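Local atomic coordinates of 3-oxosteroid 1-dehydrogenase (Sterolibacterium denitrificans, PDB entry 7P18), a protein that probably catalyses the FAD-dependent 1-dehydrogenation of 3-oxosteroids, giving 3-oxo-Delta(1)-steroids and a reduced acceptor. Residues G18-A23 / A211-L216; A22-H27 / V98-A103. All blocks are in the same frame, centred on the assembly; numbering follows the deposited sequence.

Both contacts start from helix 17-28, and together they illustrate how one helix of what appears to be a Rossmann-type motif can serve two neighbours at once. Contact 1 sets its N-terminal part against helix 208-222 through apolar side chains. Contact 2 sets the following turn against helix 84-104 through an arginine and a tyrosine. Their centres are about 9 Å apart, and they join where Leu21 CD2 packs on Ile101 CG1 at 3.8 Å and on Tyr100 CE2 at 4.0 Å. Contact 1 is nearer the cofactor: the Met20 side chain comes within about 8 Å of the bound FAD, nearest atoms. Contact 2 lies away from the FAD and steroid sites.

Contact 1: residues G18-A23 / A211-L216; sequences GAMLAA and AMAAGL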
# COMPACT_ATOMS: atom_id res chain seq x y z
N GLY A 18 5.72 3.40 9.93
CA GLY A 18 5.69 2.65 11.21
C GLY A 18 6.94 2.96 12.03
O GLY A 18 6.84 3.31 13.23
N ALA A 19 8.10 2.91 11.39
CA ALA A 19 9.41 3.16 12.04
C ALA A 19 9.47 4.59 12.57
O ALA A 19 9.88 4.75 13.73
CB ALA A 19 10.54 2.85 11.07
N MET A 20 9.11 5.59 11.77
CA MET A 20 9.24 6.99 12.18
C MET A 20 8.23 7.32 13.29
O MET A 20 8.58 8.08 14.24
CB MET A 20 9.10 7.91 10.96
CG MET A 20 10.31 7.78 9.96
SD MET A 20 10.40 9.21 8.80
CE MET A 20 9.12 8.77 7.63
N LEU A 21 7.00 6.77 13.20
CA LEU A 21 5.96 6.92 14.26
C LEU A 21 6.49 6.34 15.57
O LEU A 21 6.43 7.05 16.61
CB LEU A 21 4.66 6.24 13.83
CG LEU A 21 3.40 6.50 14.69
CD1 LEU A 21 3.43 5.69 15.97
CD2 LEU A 21 3.23 7.96 15.00
N ALA A 22 7.03 5.12 15.55
CA ALA A 22 7.57 4.46 16.75
C ALA A 22 8.67 5.35 17.34
O ALA A 22 8.71 5.51 18.58
CB ALA A 22 8.04 3.06 16.44
N ALA A 23 9.52 5.92 16.49
CA ALA A 23 10.64 6.79 16.90
C ALA A 23 10.10 8.03 17.63
O ALA A 23 10.62 8.37 18.73
CB ALA A 23 11.49 7.16 15.69
N ALA A 211 2.57 13.04 2.11
CA ALA A 211 2.20 13.89 3.27
C ALA A 211 2.55 13.16 4.56
O ALA A 211 3.10 13.73 5.48
CB ALA A 211 0.75 14.28 3.24
N MET A 212 2.24 11.87 4.61
CA MET A 212 2.48 11.03 5.79
C MET A 212 3.99 11.01 6.11
O MET A 212 4.36 11.29 7.25
CB MET A 212 1.94 9.62 5.53
CG MET A 212 2.17 8.65 6.66
SD MET A 212 1.48 7.05 6.24
CE MET A 212 2.61 6.54 4.97
N ALA A 213 4.83 10.67 5.12
CA ALA A 213 6.29 10.55 5.30
C ALA A 213 6.92 11.91 5.60
O ALA A 213 7.76 12.00 6.52
CB ALA A 213 6.91 9.88 4.10
N ALA A 214 6.52 12.96 4.90
CA ALA A 214 7.00 14.34 5.18
C ALA A 214 6.63 14.74 6.61
O ALA A 214 7.51 15.24 7.37
CB ALA A 214 6.35 15.30 4.21
N GLY A 215 5.35 14.55 6.97
CA GLY A 215 4.85 14.92 8.32
C GLY A 215 5.58 14.17 9.42
O GLY A 215 5.92 14.79 10.42
N LEU A 216 5.85 12.87 9.25
CA LEU A 216 6.55 12.08 10.29
C LEU A 216 8.02 12.52 10.34
O LEU A 216 8.61 12.61 11.45
CB LEU A 216 6.39 10.58 10.02
CG LEU A 216 4.97 10.05 10.23
CD1 LEU A 216 4.83 8.64 9.66
CD2 LEU A 216 4.62 10.05 11.72
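Met20 and Leu21 sit on helix 17-28, the helix that follows strand 10-13 in what appears to be the Rossmann-type FAD-binding motif, with Gly14, Gly16 and Ala19 fitting its GxGxxA pattern. Across from them, Leu216 and Ala213 lie one turn apart on helix 208-222. The two short segments run in roughly the same direction, at 29° to each other, and their axes come no closer than 9.9 Å, a gap bridged by apolar side chains without any hydrogen bond between the segments.

Met20 and Leu216 carry most of the contact. Met20 CB meets Leu216 CB at 3.9 Å, near the place where the two backbones come closest. From there the methionine chain does not run straight on: the bend at its last torsion (chi3 -79°) turns the methyl toward the other helix. Met20 CE rests 3.7 Å from Ala213 O, the backbone carbonyl oxygen, and 4.1 Å from Leu216 CB. Met20 CE also meets Ala213 CB at 4.3 Å. The end of the methionine therefore packs against a backbone carbonyl and two beta carbons, by van der Waals contact. Beyond its CB, Leu216 also uses one of its methyl branches: Leu216 CD2 touches Leu21 CD2 at 4.1 Å. Leu216 is thus engaged by successive residues of helix 17-28, at its base by Met20 and at one tip by Leu21.

All four residues are buried. Met547 of helix 543-559 touches both leucines, as does Met105, while Met97 of helix 84-104 packs on Leu21. On helix 208-222, Ala211 and Ala214 turn to Phe137 of strand 131-138, which places this helix between that strand and helix 17-28, which packs on strand 33-36 of the parallel sheet through Ala23.

Contact 2: residues A22-H27 / V98-A103; sequences AAARAH and VEYINA
Arg25 lies across one face of the Tyr100 ring, with its aliphatic part and its charged end both engaged. Arg25 CD stands 4.0 Å from the ring centroid and only 13° off the ring normal, a CH-pi contact. Farther out, Arg25 CZ is 4.8 Å from the centroid, still over the face, and makes a cation-pi interaction. The guanidinium is not stacked flat: its plane is turned 77° from that of the ring, and it presents an edge, Arg25 NH1 coming to 3.4 Å from Tyr100 CD1. The bend of the arginine chain at chi2, after a CG anti to the backbone N, carries CD over the ring in this way.

At the far end of the tyrosine, OH pushes in against the helix 17-28 backbone. Tyr100 OH lies 3.2 Å from Ala24 O and 3.8 Å from Ala24 CB, but its hydrogen bond goes to Asp28 OD2. Arg25 NE is in turn bonded to Asn555 OD1, which helps fix the rotation of the guanidinium. Exchanging Tyr100 for an alanine would remove ring and hydroxyl together and is likely to leave the Asp28 carboxylate without this mate and a gap beneath Arg25. Pairing of the hydroxyl with a carboxylate would probably make the ring more electron-rich, favouring the positive charge over its face.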
# COMPACT_ATOMS: atom_id res chain seq x y z
N ALA A 22 7.03 5.12 15.55
CA ALA A 22 7.57 4.46 16.75
C ALA A 22 8.67 5.35 17.34
O ALA A 22 8.71 5.51 18.58
CB ALA A 22 8.04 3.06 16.44
N ALA A 23 9.52 5.92 16.49
CA ALA A 23 10.64 6.79 16.90
C ALA A 23 10.10 8.03 17.63
O ALA A 23 10.62 8.37 18.73
CB ALA A 23 11.49 7.16 15.69
N ALA A 24 9.12 8.70 17.07
CA ALA A 24 8.55 9.93 17.65
C ALA A 24 7.90 9.58 18.99
O ALA A 24 8.06 10.35 19.99
CB ALA A 24 7.55 10.55 16.71
N ARG A 25 7.20 8.46 19.04
CA ARG A 25 6.44 8.06 20.24
C ARG A 25 7.44 7.70 21.34
O ARG A 25 7.21 8.13 22.49
CB ARG A 25 5.46 6.92 19.96
CG ARG A 25 4.72 6.44 21.19
CD ARG A 25 3.78 7.50 21.74
NE ARG A 25 3.01 6.97 22.86
CZ ARG A 25 2.10 7.65 23.54
NH1 ARG A 25 1.79 8.91 23.24
NH2 ARG A 25 1.48 7.04 24.54
N ALA A 26 8.47 6.92 21.03
CA ALA A 26 9.49 6.49 22.01
C ALA A 26 10.16 7.75 22.57
O ALA A 26 10.30 7.87 23.80
CB ALA A 26 10.47 5.57 21.36
N HIS A 27 10.49 8.71 21.70
CA HIS A 27 11.06 10.00 22.12
C HIS A 27 10.11 10.69 23.10
O HIS A 27 10.57 11.09 24.20
CB HIS A 27 11.34 10.89 20.92
CG HIS A 27 11.91 12.21 21.32
ND1 HIS A 27 11.12 13.29 21.63
CD2 HIS A 27 13.19 12.62 21.44
CE1 HIS A 27 11.89 14.32 21.91
NE2 HIS A 27 13.17 13.93 21.77
N VAL A 98 -3.74 7.53 16.09
CA VAL A 98 -4.13 8.69 15.24
C VAL A 98 -4.37 9.93 16.11
O VAL A 98 -3.97 11.05 15.70
CB VAL A 98 -5.30 8.36 14.32
CG1 VAL A 98 -5.91 9.58 13.65
CG2 VAL A 98 -4.81 7.36 13.27
N GLU A 99 -5.02 9.79 17.27
CA GLU A 99 -5.22 10.98 18.15
C GLU A 99 -3.87 11.54 18.58
O GLU A 99 -3.76 12.77 18.68
CB GLU A 99 -6.04 10.64 19.39
CG GLU A 99 -7.51 10.50 19.09
CD GLU A 99 -8.36 10.29 20.35
OE1 GLU A 99 -8.01 10.84 21.41
OE2 GLU A 99 -9.37 9.63 20.23
N TYR A 100 -2.90 10.67 18.82
CA TYR A 100 -1.53 11.03 19.21
C TYR A 100 -0.88 11.84 18.08
O TYR A 100 -0.31 12.90 18.39
CB TYR A 100 -0.67 9.80 19.55
CG TYR A 100 0.81 10.07 19.57
CD1 TYR A 100 1.40 10.89 20.52
CD2 TYR A 100 1.64 9.56 18.57
CE1 TYR A 100 2.76 11.19 20.49
CE2 TYR A 100 2.99 9.84 18.54
CZ TYR A 100 3.57 10.64 19.50
OH TYR A 100 4.92 10.88 19.44
N ILE A 101 -0.96 11.35 16.85
CA ILE A 101 -0.44 12.13 15.68
C ILE A 101 -1.11 13.51 15.70
O ILE A 101 -0.38 14.53 15.63
CB ILE A 101 -0.68 11.40 14.35
CG1 ILE A 101 0.19 10.15 14.24
CG2 ILE A 101 -0.43 12.39 13.22
CD1 ILE A 101 -0.02 9.34 12.97
N ASN A 102 -2.44 13.56 15.72
CA ASN A 102 -3.19 14.81 15.51
C ASN A 102 -2.87 15.84 16.61
O ASN A 102 -2.78 17.03 16.28
CB ASN A 102 -4.69 14.57 15.40
CG ASN A 102 -5.09 13.96 14.09
OD1 ASN A 102 -4.28 13.86 13.17
ND2 ASN A 102 -6.33 13.46 14.06
N ALA A 103 -2.64 15.40 17.84
CA ALA A 103 -2.41 16.30 19.00
C ALA A 103 -0.93 16.72 19.05
O ALA A 103 -0.65 17.76 19.61
CB ALA A 103 -2.85 15.65 20.29